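Long-range contacts in putative exonuclease (PDB 3L0A), which binds a zinc ion and is probably a hydrolase of the PDDEXK nuclease-like clan, perhaps an exonuclease: residues E13-Y18 and K127-M132; K25-T30 and Y39-L44; E105-Y110 and I204-V209. All blocks are in the same frame, centred on the assembly; numbering follows the deposited sequence.

Interaction 1: E13-Y18 and K127-M132; sequences EANKEY and KWKIKM
Lys-129 reaches from the strand to the C-terminal end of helix 12-17 and donates a hydrogen bond from its ammonium to Asn-15: NZ lies 3.0 Å from OD1, approaching at a C=O···N angle of 137° and well above the carbonyl plane. The lysine chain runs straight to CE and bends at its last torsion (chi4 97°), which turns NZ across the asparagine. Its CG packs 3.6 Å from Tyr-18 CB. On the neighbouring stretch of strand Lys-127 lies obliquely across the same tyrosine, with CB 3.7 Å from ring atom CD1, while Trp-128 O sits 3.4 Å from that CD1. Lys-127 NZ and Glu-17 OE2 form a long salt bridge of 3.9 Å, the two chains running side by side. The N-terminal tail fixes the partners: Met-2 N bonds to Glu-17 OE2 and Met-2 O to Tyr-18 OH, and Tyr-9 receives a second bond from Lys-129 NZ on its backbone O and a cation-pi contact on its ring. Just beyond Tyr-18, Met-19 pairs with Lys-127 and Lys-129, so the contact marks where a helix passes into a short parallel strand at the central mixed sheet.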
loop_
_atom_site.group_PDB
_atom_site.type_symbol
_atom_site.label_atom_id
_atom_site.label_comp_id
_atom_site.label_asym_id
_atom_site.label_seq_id
_atom_site.Cartn_x
_atom_site.Cartn_y
_atom_site.Cartn_z
ATOM N N GLU A 13 -14.277 -31.072 -18.951
ATOM C CA GLU A 13 -15.542 -31.496 -19.591
ATOM C C GLU A 13 -16.775 -31.059 -18.808
ATOM O O GLU A 13 -17.822 -30.838 -19.406
ATOM C CB GLU A 13 -15.621 -33.023 -19.930
ATOM C CG GLU A 13 -15.143 -34.043 -18.843
ATOM C CD GLU A 13 -13.579 -34.162 -18.742
ATOM O OE1 GLU A 13 -12.928 -34.570 -19.745
ATOM O OE2 GLU A 13 -13.001 -33.837 -17.670
ATOM N N ALA A 14 -16.675 -30.927 -17.489
ATOM C CA ALA A 14 -17.799 -30.365 -16.739
ATOM C C ALA A 14 -18.017 -28.893 -17.159
ATOM O O ALA A 14 -19.156 -28.434 -17.284
ATOM C CB ALA A 14 -17.583 -30.492 -15.248
ATOM N N ASN A 15 -16.932 -28.177 -17.428
ATOM C CA ASN A 15 -17.014 -26.744 -17.764
ATOM C C ASN A 15 -17.373 -26.423 -19.197
ATOM O O ASN A 15 -17.820 -25.314 -19.465
ATOM C CB ASN A 15 -15.704 -26.018 -17.422
ATOM C CG ASN A 15 -15.544 -25.799 -15.949
ATOM O OD1 ASN A 15 -16.464 -25.325 -15.276
ATOM N ND2 ASN A 15 -14.378 -26.152 -15.426
ATOM N N LYS A 16 -17.159 -27.367 -20.109
ATOM C CA LYS A 16 -17.584 -27.201 -21.486
ATOM C C LYS A 16 -19.094 -27.389 -21.581
ATOM O O LYS A 16 -19.777 -26.603 -22.231
ATOM C CB LYS A 16 -16.827 -28.164 -22.416
ATOM C CG LYS A 16 -15.353 -27.733 -22.682
ATOM C CD LYS A 16 -14.705 -28.396 -23.939
ATOM C CE LYS A 16 -13.575 -27.507 -24.501
ATOM N NZ LYS A 16 -12.481 -28.235 -25.232
ATOM N N GLU A 17 -19.616 -28.416 -20.917
ATOM C CA GLU A 17 -21.065 -28.717 -20.940
ATOM C C GLU A 17 -21.924 -27.744 -20.086
ATOM O O GLU A 17 -23.099 -27.512 -20.381
ATOM C CB GLU A 17 -21.330 -30.184 -20.517
ATOM C CG GLU A 17 -22.590 -30.802 -21.145
ATOM C CD GLU A 17 -22.738 -32.308 -20.858
ATOM O OE1 GLU A 17 -21.814 -33.079 -21.225
ATOM O OE2 GLU A 17 -23.783 -32.721 -20.276
ATOM N N TYR A 18 -21.348 -27.166 -19.041
ATOM C CA TYR A 18 -22.128 -26.329 -18.151
ATOM C C TYR A 18 -21.517 -24.939 -17.955
ATOM O O TYR A 18 -20.386 -24.828 -17.495
ATOM C CB TYR A 18 -22.270 -27.040 -16.801
ATOM C CG TYR A 18 -23.063 -28.363 -16.817
ATOM C CD1 TYR A 18 -24.465 -28.375 -16.824
ATOM C CD2 TYR A 18 -22.413 -29.587 -16.769
ATOM C CE1 TYR A 18 -25.192 -29.585 -16.820
ATOM C CE2 TYR A 18 -23.131 -30.794 -16.761
ATOM C CZ TYR A 18 -24.516 -30.784 -16.789
ATOM O OH TYR A 18 -25.199 -31.975 -16.776
ATOM N N LYS A 127 -27.019 -24.883 -20.609
ATOM C CA LYS A 127 -27.132 -25.579 -19.343
ATOM C C LYS A 127 -26.181 -24.858 -18.370
ATOM O O LYS A 127 -25.137 -24.361 -18.800
ATOM C CB LYS A 127 -26.692 -27.041 -19.501
ATOM C CG LYS A 127 -27.372 -27.820 -20.606
ATOM C CD LYS A 127 -26.911 -29.289 -20.651
ATOM C CE LYS A 127 -27.760 -30.189 -19.740
ATOM N NZ LYS A 127 -27.480 -31.664 -19.908
ATOM N N TRP A 128 -26.535 -24.796 -17.081
ATOM C CA TRP A 128 -25.674 -24.230 -16.022
ATOM C C TRP A 128 -25.442 -25.232 -14.888
ATOM O O TRP A 128 -26.168 -26.207 -14.771
ATOM C CB TRP A 128 -26.312 -22.988 -15.406
ATOM C CG TRP A 128 -26.354 -21.767 -16.280
ATOM C CD1 TRP A 128 -27.055 -21.616 -17.441
ATOM C CD2 TRP A 128 -25.708 -20.514 -16.033
ATOM N NE1 TRP A 128 -26.868 -20.357 -17.952
ATOM C CE2 TRP A 128 -26.048 -19.653 -17.113
ATOM C CE3 TRP A 128 -24.857 -20.041 -15.024
ATOM C CZ2 TRP A 128 -25.562 -18.329 -17.217
ATOM C CZ3 TRP A 128 -24.357 -18.716 -15.119
ATOM C CH2 TRP A 128 -24.722 -17.878 -16.210
ATOM N N LYS A 129 -24.437 -24.974 -14.048
ATOM C CA LYS A 129 -24.223 -25.744 -12.816
ATOM C C LYS A 129 -23.969 -24.806 -11.648
ATOM O O LYS A 129 -23.424 -23.747 -11.831
ATOM C CB LYS A 129 -23.024 -26.677 -12.937
ATOM C CG LYS A 129 -21.735 -26.034 -13.419
ATOM C CD LYS A 129 -20.653 -27.110 -13.519
ATOM C CE LYS A 129 -19.334 -26.631 -14.161
ATOM N NZ LYS A 129 -18.304 -26.252 -13.150
ATOM N N ILE A 130 -24.397 -25.219 -10.459
ATOM C CA ILE A 130 -24.096 -24.503 -9.207
ATOM C C ILE A 130 -23.685 -25.509 -8.139
ATOM O O ILE A 130 -24.008 -26.705 -8.236
ATOM C CB ILE A 130 -25.300 -23.667 -8.700
ATOM C CG1 ILE A 130 -26.504 -24.576 -8.413
ATOM C CG2 ILE A 130 -25.697 -22.569 -9.736
ATOM C CD1 ILE A 130 -27.368 -24.101 -7.237
ATOM N N LYS A 131 -22.976 -25.011 -7.134
ATOM C CA LYS A 131 -22.529 -25.788 -5.986
ATOM C C LYS A 131 -22.588 -24.857 -4.768
ATOM O O LYS A 131 -21.864 -23.873 -4.711
ATOM C CB LYS A 131 -21.109 -26.314 -6.190
ATOM C CG LYS A 131 -20.732 -27.367 -5.184
ATOM C CD LYS A 131 -19.452 -28.145 -5.520
ATOM C CE LYS A 131 -18.227 -27.264 -5.352
ATOM N NZ LYS A 131 -17.056 -28.067 -4.905
HETATM N N MSE A 132 -23.459 -25.140 -3.808
HETATM C CA MSE A 132 -23.791 -24.169 -2.744
HETATM C C MSE A 132 -23.118 -24.572 -1.423
HETATM O O MSE A 132 -23.130 -25.737 -1.049
HETATM C CB MSE A 132 -25.320 -24.112 -2.562
HETATM C CG MSE A 132 -26.141 -23.813 -3.821
HETATM SE SE MSE A 132 -28.072 -23.880 -3.458
HETATM C CE MSE A 132 -28.336 -25.775 -3.815
#

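Interaction 2: K25-T30 and Y39-L44; sequences KDFAGT and YGMEKL
Helices 21-28 and 37-45 pack against each other here as consecutive helices of a helix-loop-helix unit, whose second helix starts next to Cys-36, a ligand of the Cys4 zinc site. The backbones come close, with the CA atoms of Asp-26 and Gly-40 5.1 Å apart, and the contact divides into a polar half and an apolar half around this point.

In the polar half Asp-26 meets Lys-43, whose chain is bent at chi3 (93°) so that it crosses the aspartate at about a right angle. Lys-43 NZ lies 3.2 Å from Asp-26 OD2 on its syn side, 21° out of the carboxylate plane, and a weaker bond to OD1 makes the salt bridge two-pronged. The carboxylate also stands nearly perpendicular to the ring of Tyr-39, with OD1 3.4 Å from CE2. That ring is held at its far end by a hydrogen bond from the hydroxyl group to Asp-50 and comes close to Cys-36 and Cys-244, which bind the zinc ion together with Cys-241 and Cys-247; the salt bridge is therefore one tyrosine removed from the metal site.

In the apolar half Phe-27 pushes its ring tip, CZ, against the second helix. Gly-40 CA lies over one face toward the rim, where the absence of a side chain lets the ring approach. At the ring edge, close to its plane, Met-41, present as selenomethionine, makes a Met-aromatic contact, its selenium SE 5.1 Å from the Phe-27 ring centroid, and Leu-44 CD1 is 3.9 Å from Phe-27 CZ. Ile-228 and Val-231 of helix 211-232 extend this apolar cluster. Between the halves one water donates to both helices, 2.8 Å from Asp-26 OD2 and 2.9 Å from Gly-40 O.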
loop_
_atom_site.group_PDB
_atom_site.type_symbol
_atom_site.label_atom_id
_atom_site.label_comp_id
_atom_site.label_asym_id
_atom_site.label_seq_id
_atom_site.Cartn_x
_atom_site.Cartn_y
_atom_site.Cartn_z
ATOM N N LYS A 25 -18.310 -14.917 -15.191
ATOM C CA LYS A 25 -17.450 -13.821 -14.815
ATOM C C LYS A 25 -16.118 -13.781 -15.615
ATOM O O LYS A 25 -15.623 -12.688 -15.914
ATOM C CB LYS A 25 -17.172 -13.838 -13.297
ATOM C CG LYS A 25 -18.364 -13.500 -12.377
ATOM C CD LYS A 25 -17.972 -13.702 -10.917
ATOM C CE LYS A 25 -18.972 -13.108 -9.927
ATOM N NZ LYS A 25 -18.370 -12.982 -8.530
ATOM N N ASP A 26 -15.548 -14.945 -15.965
ATOM C CA ASP A 26 -14.336 -14.974 -16.816
ATOM C C ASP A 26 -14.598 -14.120 -18.062
ATOM O O ASP A 26 -13.834 -13.196 -18.394
ATOM C CB ASP A 26 -13.948 -16.401 -17.244
ATOM C CG ASP A 26 -13.439 -17.291 -16.081
ATOM O OD1 ASP A 26 -12.905 -16.756 -15.050
ATOM O OD2 ASP A 26 -13.576 -18.552 -16.224
ATOM N N PHE A 27 -15.726 -14.389 -18.711
ATOM C CA PHE A 27 -16.112 -13.616 -19.869
ATOM C C PHE A 27 -16.590 -12.223 -19.520
ATOM O O PHE A 27 -16.092 -11.261 -20.108
ATOM C CB PHE A 27 -17.152 -14.361 -20.691
ATOM C CG PHE A 27 -16.609 -15.562 -21.385
ATOM C CD1 PHE A 27 -15.950 -15.432 -22.602
ATOM C CD2 PHE A 27 -16.724 -16.818 -20.822
ATOM C CE1 PHE A 27 -15.434 -16.559 -23.267
ATOM C CE2 PHE A 27 -16.235 -17.942 -21.467
ATOM C CZ PHE A 27 -15.583 -17.816 -22.690
ATOM N N ALA A 28 -17.501 -12.084 -18.554
ATOM C CA ALA A 28 -18.220 -10.806 -18.375
ATOM C C ALA A 28 -17.623 -9.846 -17.359
ATOM O O ALA A 28 -17.887 -8.636 -17.427
ATOM C CB ALA A 28 -19.650 -11.041 -18.043
ATOM N N GLY A 29 -16.838 -10.366 -16.417
ATOM C CA GLY A 29 -16.109 -9.527 -15.459
ATOM C C GLY A 29 -17.000 -8.974 -14.343
ATOM O O GLY A 29 -18.218 -9.183 -14.304
ATOM N N THR A 30 -16.380 -8.240 -13.432
ATOM C CA THR A 30 -17.107 -7.593 -12.366
ATOM C C THR A 30 -16.514 -6.193 -12.269
ATOM O O THR A 30 -15.546 -5.899 -12.967
ATOM C CB THR A 30 -16.930 -8.356 -11.048
ATOM O OG1 THR A 30 -15.576 -8.286 -10.629
ATOM C CG2 THR A 30 -17.317 -9.831 -11.203
ATOM N N TYR A 39 -9.022 -15.015 -22.072
ATOM C CA TYR A 39 -8.750 -15.705 -20.815
ATOM C C TYR A 39 -9.755 -16.801 -20.542
ATOM O O TYR A 39 -9.397 -17.907 -20.126
ATOM C CB TYR A 39 -8.744 -14.703 -19.666
ATOM C CG TYR A 39 -8.769 -15.278 -18.261
ATOM C CD1 TYR A 39 -7.663 -15.904 -17.717
ATOM C CD2 TYR A 39 -9.899 -15.150 -17.472
ATOM C CE1 TYR A 39 -7.677 -16.417 -16.401
ATOM C CE2 TYR A 39 -9.933 -15.639 -16.140
ATOM C CZ TYR A 39 -8.821 -16.272 -15.618
ATOM O OH TYR A 39 -8.867 -16.769 -14.336
ATOM N N GLY A 40 -11.015 -16.494 -20.811
ATOM C CA GLY A 40 -12.076 -17.442 -20.609
ATOM C C GLY A 40 -12.023 -18.651 -21.523
ATOM O O GLY A 40 -12.434 -19.759 -21.118
HETATM N N MSE A 41 -11.553 -18.426 -22.748
HETATM C CA MSE A 41 -11.468 -19.492 -23.765
HETATM C C MSE A 41 -10.198 -20.315 -23.539
HETATM O O MSE A 41 -10.230 -21.525 -23.637
HETATM C CB MSE A 41 -11.465 -18.895 -25.175
HETATM C CG MSE A 41 -12.812 -18.318 -25.609
HETATM SE SE MSE A 41 -14.174 -19.665 -25.772
HETATM C CE MSE A 41 -13.727 -20.197 -27.593
ATOM N N GLU A 42 -9.088 -19.669 -23.173
ATOM C CA GLU A 42 -7.886 -20.400 -22.801
ATOM C C GLU A 42 -8.055 -21.292 -21.543
ATOM O O GLU A 42 -7.488 -22.390 -21.479
ATOM C CB GLU A 42 -6.733 -19.421 -22.631
ATOM C CG GLU A 42 -6.425 -18.674 -23.910
ATOM C CD GLU A 42 -6.050 -19.602 -25.028
ATOM O OE1 GLU A 42 -4.928 -20.138 -24.993
ATOM O OE2 GLU A 42 -6.863 -19.791 -25.965
ATOM N N LYS A 43 -8.845 -20.852 -20.562
ATOM C CA LYS A 43 -9.179 -21.708 -19.397
ATOM C C LYS A 43 -9.985 -22.955 -19.783
ATOM O O LYS A 43 -9.742 -24.044 -19.242
ATOM C CB LYS A 43 -9.950 -20.936 -18.308
ATOM C CG LYS A 43 -9.054 -20.207 -17.304
ATOM C CD LYS A 43 -9.887 -19.363 -16.270
ATOM C CE LYS A 43 -10.221 -20.121 -14.950
ATOM N NZ LYS A 43 -11.392 -19.566 -14.181
ATOM N N LEU A 44 -10.943 -22.780 -20.697
ATOM C CA LEU A 44 -11.771 -23.872 -21.204
ATOM C C LEU A 44 -10.964 -24.921 -21.966
ATOM O O LEU A 44 -11.090 -26.105 -21.671
ATOM C CB LEU A 44 -12.863 -23.319 -22.124
ATOM C CG LEU A 44 -13.971 -22.507 -21.465
ATOM C CD1 LEU A 44 -14.593 -21.565 -22.499
ATOM C CD2 LEU A 44 -15.017 -23.453 -20.837
HETATM O O HOH W 1 -13.678 -20.042 -18.535
#

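Interaction 3: E105-Y110 and I204-V209; sequences EYFMKY and IRIIHV
With CG1 set beside the backbone N (chi1 -68°) and CD1 bent back at chi2 (-52°), Ile-206 sends its two methyl groups to different aromatic rings of helix 105-110. Phe-107, with CG swung beside its carbonyl carbon (chi1 -168°), brings its ring down to the strand, whereas Tyr-110 comes from one turn further along. The methyl CG2 of Ile-206 sits almost centrally over a face of the Tyr-110 ring, 3.8 Å from the centroid, a well-formed CH-pi contact. CD1 lies over a face of Phe-107 at 4.2 Å from that centroid, offset toward the rim, and also touches Tyr-110 CB at 4.0 Å.

The isoleucine thus wedges between the two rings, while Tyr-106 adds a looser touch from its CE2 to Ile-206 CG1 at 4.3 Å. Phe-107 also reaches along the strand, where its CD2 lies 4.1 Å from Ile-204 CB. The tyrosines are tied to each other on the helix: Tyr-110 OH donates to Tyr-106 OH over 2.9 Å, which probably limits how far either ring can swing away from Ile-206.

On the neighbouring antiparallel strand 191-197, Ala-194 packs on both Phe-107 and Ile-206, and Phe-192 meets Tyr-110 edge-to-face. Strand 204-209 also pairs in parallel with a strand of the second subunit, so the sheet continues across the interface, and Tyr-106 packs on Pro-256 of that subunit. No hydrogen bond joins helix to strand; dispersion and CH-pi contacts carry the pairing, and the hydroxyl-hydroxyl bond stays within the helix.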
loop_
_atom_site.group_PDB
_atom_site.type_symbol
_atom_site.label_atom_id
_atom_site.label_comp_id
_atom_site.label_asym_id
_atom_site.label_seq_id
_atom_site.Cartn_x
_atom_site.Cartn_y
_atom_site.Cartn_z
ATOM N N GLU A 105 -23.778 -18.838 17.712
ATOM C CA GLU A 105 -24.923 -19.703 17.397
ATOM C C GLU A 105 -25.696 -19.254 16.173
ATOM O O GLU A 105 -26.073 -20.072 15.338
ATOM C CB GLU A 105 -25.900 -19.804 18.581
ATOM C CG GLU A 105 -25.363 -20.589 19.762
ATOM C CD GLU A 105 -26.463 -21.065 20.731
ATOM O OE1 GLU A 105 -27.614 -20.581 20.620
ATOM O OE2 GLU A 105 -26.162 -21.951 21.574
ATOM N N TYR A 106 -25.960 -17.958 16.081
ATOM C CA TYR A 106 -26.737 -17.424 14.966
ATOM C C TYR A 106 -26.029 -17.720 13.625
ATOM O O TYR A 106 -26.614 -18.286 12.699
ATOM C CB TYR A 106 -26.979 -15.916 15.151
ATOM C CG TYR A 106 -28.031 -15.363 14.190
ATOM C CD1 TYR A 106 -29.382 -15.668 14.340
ATOM C CD2 TYR A 106 -27.662 -14.570 13.106
ATOM C CE1 TYR A 106 -30.328 -15.177 13.453
ATOM C CE2 TYR A 106 -28.606 -14.082 12.224
ATOM C CZ TYR A 106 -29.921 -14.385 12.403
ATOM O OH TYR A 106 -30.813 -13.894 11.498
ATOM N N PHE A 107 -24.756 -17.400 13.551
ATOM C CA PHE A 107 -23.997 -17.635 12.331
ATOM C C PHE A 107 -24.016 -19.125 12.053
ATOM O O PHE A 107 -24.323 -19.542 10.936
ATOM C CB PHE A 107 -22.572 -17.102 12.498
ATOM C CG PHE A 107 -21.729 -17.004 11.186
ATOM C CD1 PHE A 107 -21.397 -18.128 10.437
ATOM C CD2 PHE A 107 -21.232 -15.771 10.762
ATOM C CE1 PHE A 107 -20.607 -18.028 9.292
ATOM C CE2 PHE A 107 -20.429 -15.659 9.625
ATOM C CZ PHE A 107 -20.118 -16.778 8.899
HETATM N N MSE A 108 -23.742 -19.943 13.067
HETATM C CA MSE A 108 -23.758 -21.413 12.847
HETATM C C MSE A 108 -25.123 -21.908 12.326
HETATM O O MSE A 108 -25.191 -22.931 11.692
HETATM C CB MSE A 108 -23.316 -22.217 14.089
HETATM C CG MSE A 108 -21.817 -22.191 14.365
HETATM SE SE MSE A 108 -20.723 -22.623 12.860
HETATM C CE MSE A 108 -20.902 -24.533 12.918
ATOM N N LYS A 109 -26.215 -21.206 12.548
ATOM C CA LYS A 109 -27.484 -21.706 12.026
ATOM C C LYS A 109 -27.529 -21.583 10.521
ATOM O O LYS A 109 -28.150 -22.395 9.860
ATOM C CB LYS A 109 -28.689 -20.988 12.635
ATOM C CG LYS A 109 -28.956 -21.265 14.103
ATOM C CD LYS A 109 -29.833 -20.113 14.695
ATOM C CE LYS A 109 -30.337 -20.359 16.154
ATOM N NZ LYS A 109 -30.905 -19.086 16.741
ATOM N N TYR A 110 -26.895 -20.564 9.965
ATOM C CA TYR A 110 -26.930 -20.397 8.502
ATOM C C TYR A 110 -25.993 -21.408 7.838
ATOM O O TYR A 110 -26.168 -21.778 6.662
ATOM C CB TYR A 110 -26.582 -18.983 8.102
ATOM C CG TYR A 110 -27.676 -18.021 8.301
ATOM C CD1 TYR A 110 -27.992 -17.567 9.570
ATOM C CD2 TYR A 110 -28.421 -17.535 7.228
ATOM C CE1 TYR A 110 -29.027 -16.670 9.770
ATOM C CE2 TYR A 110 -29.459 -16.628 7.430
ATOM C CZ TYR A 110 -29.760 -16.206 8.704
ATOM O OH TYR A 110 -30.792 -15.315 8.936
ATOM N N ILE A 204 -17.551 -10.620 11.797
ATOM C CA ILE A 204 -18.537 -11.583 11.293
ATOM C C ILE A 204 -19.924 -10.947 11.100
ATOM O O ILE A 204 -20.385 -10.198 11.996
ATOM C CB ILE A 204 -18.725 -12.851 12.228
ATOM C CG1 ILE A 204 -19.505 -12.499 13.510
ATOM C CG2 ILE A 204 -17.379 -13.544 12.509
ATOM C CD1 ILE A 204 -19.494 -13.551 14.587
ATOM N N ARG A 205 -20.583 -11.305 9.973
ATOM C CA ARG A 205 -21.932 -10.851 9.596
ATOM C C ARG A 205 -22.633 -11.885 8.736
ATOM O O ARG A 205 -22.007 -12.497 7.875
ATOM C CB ARG A 205 -21.880 -9.585 8.715
ATOM C CG ARG A 205 -21.417 -8.305 9.345
ATOM C CD ARG A 205 -22.261 -7.866 10.470
ATOM N NE ARG A 205 -21.776 -6.603 11.036
ATOM C CZ ARG A 205 -22.414 -5.946 12.013
ATOM N NH1 ARG A 205 -23.542 -6.426 12.531
ATOM N NH2 ARG A 205 -21.930 -4.800 12.474
ATOM N N ILE A 206 -23.943 -12.013 8.918
ATOM C CA ILE A 206 -24.846 -12.616 7.933
ATOM C C ILE A 206 -25.456 -11.487 7.104
ATOM O O ILE A 206 -26.080 -10.587 7.660
ATOM C CB ILE A 206 -25.973 -13.415 8.631
ATOM C CG1 ILE A 206 -25.412 -14.656 9.334
ATOM C CG2 ILE A 206 -26.991 -13.898 7.625
ATOM C CD1 ILE A 206 -24.496 -15.594 8.386
ATOM N N ILE A 207 -25.259 -11.486 5.783
ATOM C CA ILE A 207 -25.770 -10.407 4.935
ATOM C C ILE A 207 -26.822 -10.934 3.944
ATOM O O ILE A 207 -26.492 -11.722 3.057
ATOM C CB ILE A 207 -24.656 -9.757 4.148
ATOM C CG1 ILE A 207 -23.540 -9.306 5.084
ATOM C CG2 ILE A 207 -25.182 -8.551 3.312
ATOM C CD1 ILE A 207 -22.178 -9.651 4.637
ATOM N N HIS A 208 -28.067 -10.480 4.085
ATOM C CA HIS A 208 -29.140 -10.783 3.116
ATOM C C HIS A 208 -29.022 -9.871 1.885
ATOM O O HIS A 208 -29.077 -8.633 1.998
ATOM C CB HIS A 208 -30.471 -10.583 3.774
ATOM C CG HIS A 208 -31.646 -10.995 2.939
ATOM N ND1 HIS A 208 -32.948 -10.752 3.330
ATOM C CD2 HIS A 208 -31.717 -11.594 1.725
ATOM C CE1 HIS A 208 -33.765 -11.176 2.377
ATOM N NE2 HIS A 208 -33.040 -11.669 1.385
ATOM N N VAL A 209 -28.831 -10.492 0.723
ATOM C CA VAL A 209 -28.802 -9.788 -0.572
ATOM C C VAL A 209 -30.216 -9.884 -1.151
ATOM O O VAL A 209 -30.643 -10.951 -1.554
ATOM C CB VAL A 209 -27.780 -10.440 -1.538
ATOM C CG1 VAL A 209 -27.663 -9.637 -2.830
ATOM C CG2 VAL A 209 -26.404 -10.611 -0.867
#

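Overall arrangement
Interactions 1 and 3 both seat a helix on the central mixed sheet, on strands 126-136 and 204-209 respectively, yet do not touch, their centres being about 27 Å apart. Interaction 2 joins two helices instead and meets interaction 1 where Leu-44 packs against Asn-15 and Lys-16. None is wholly core: each combines buried with partly exposed residues. Chemistry follows place: lysines bind the helix end and N-terminal tail in interaction 1, a salt bridge and an apolar cluster share interaction 2 near the zinc site, and interaction 3, whose centre is about 31 Å from that of interaction 2, is apolar across its segments and adjoins a second subunit.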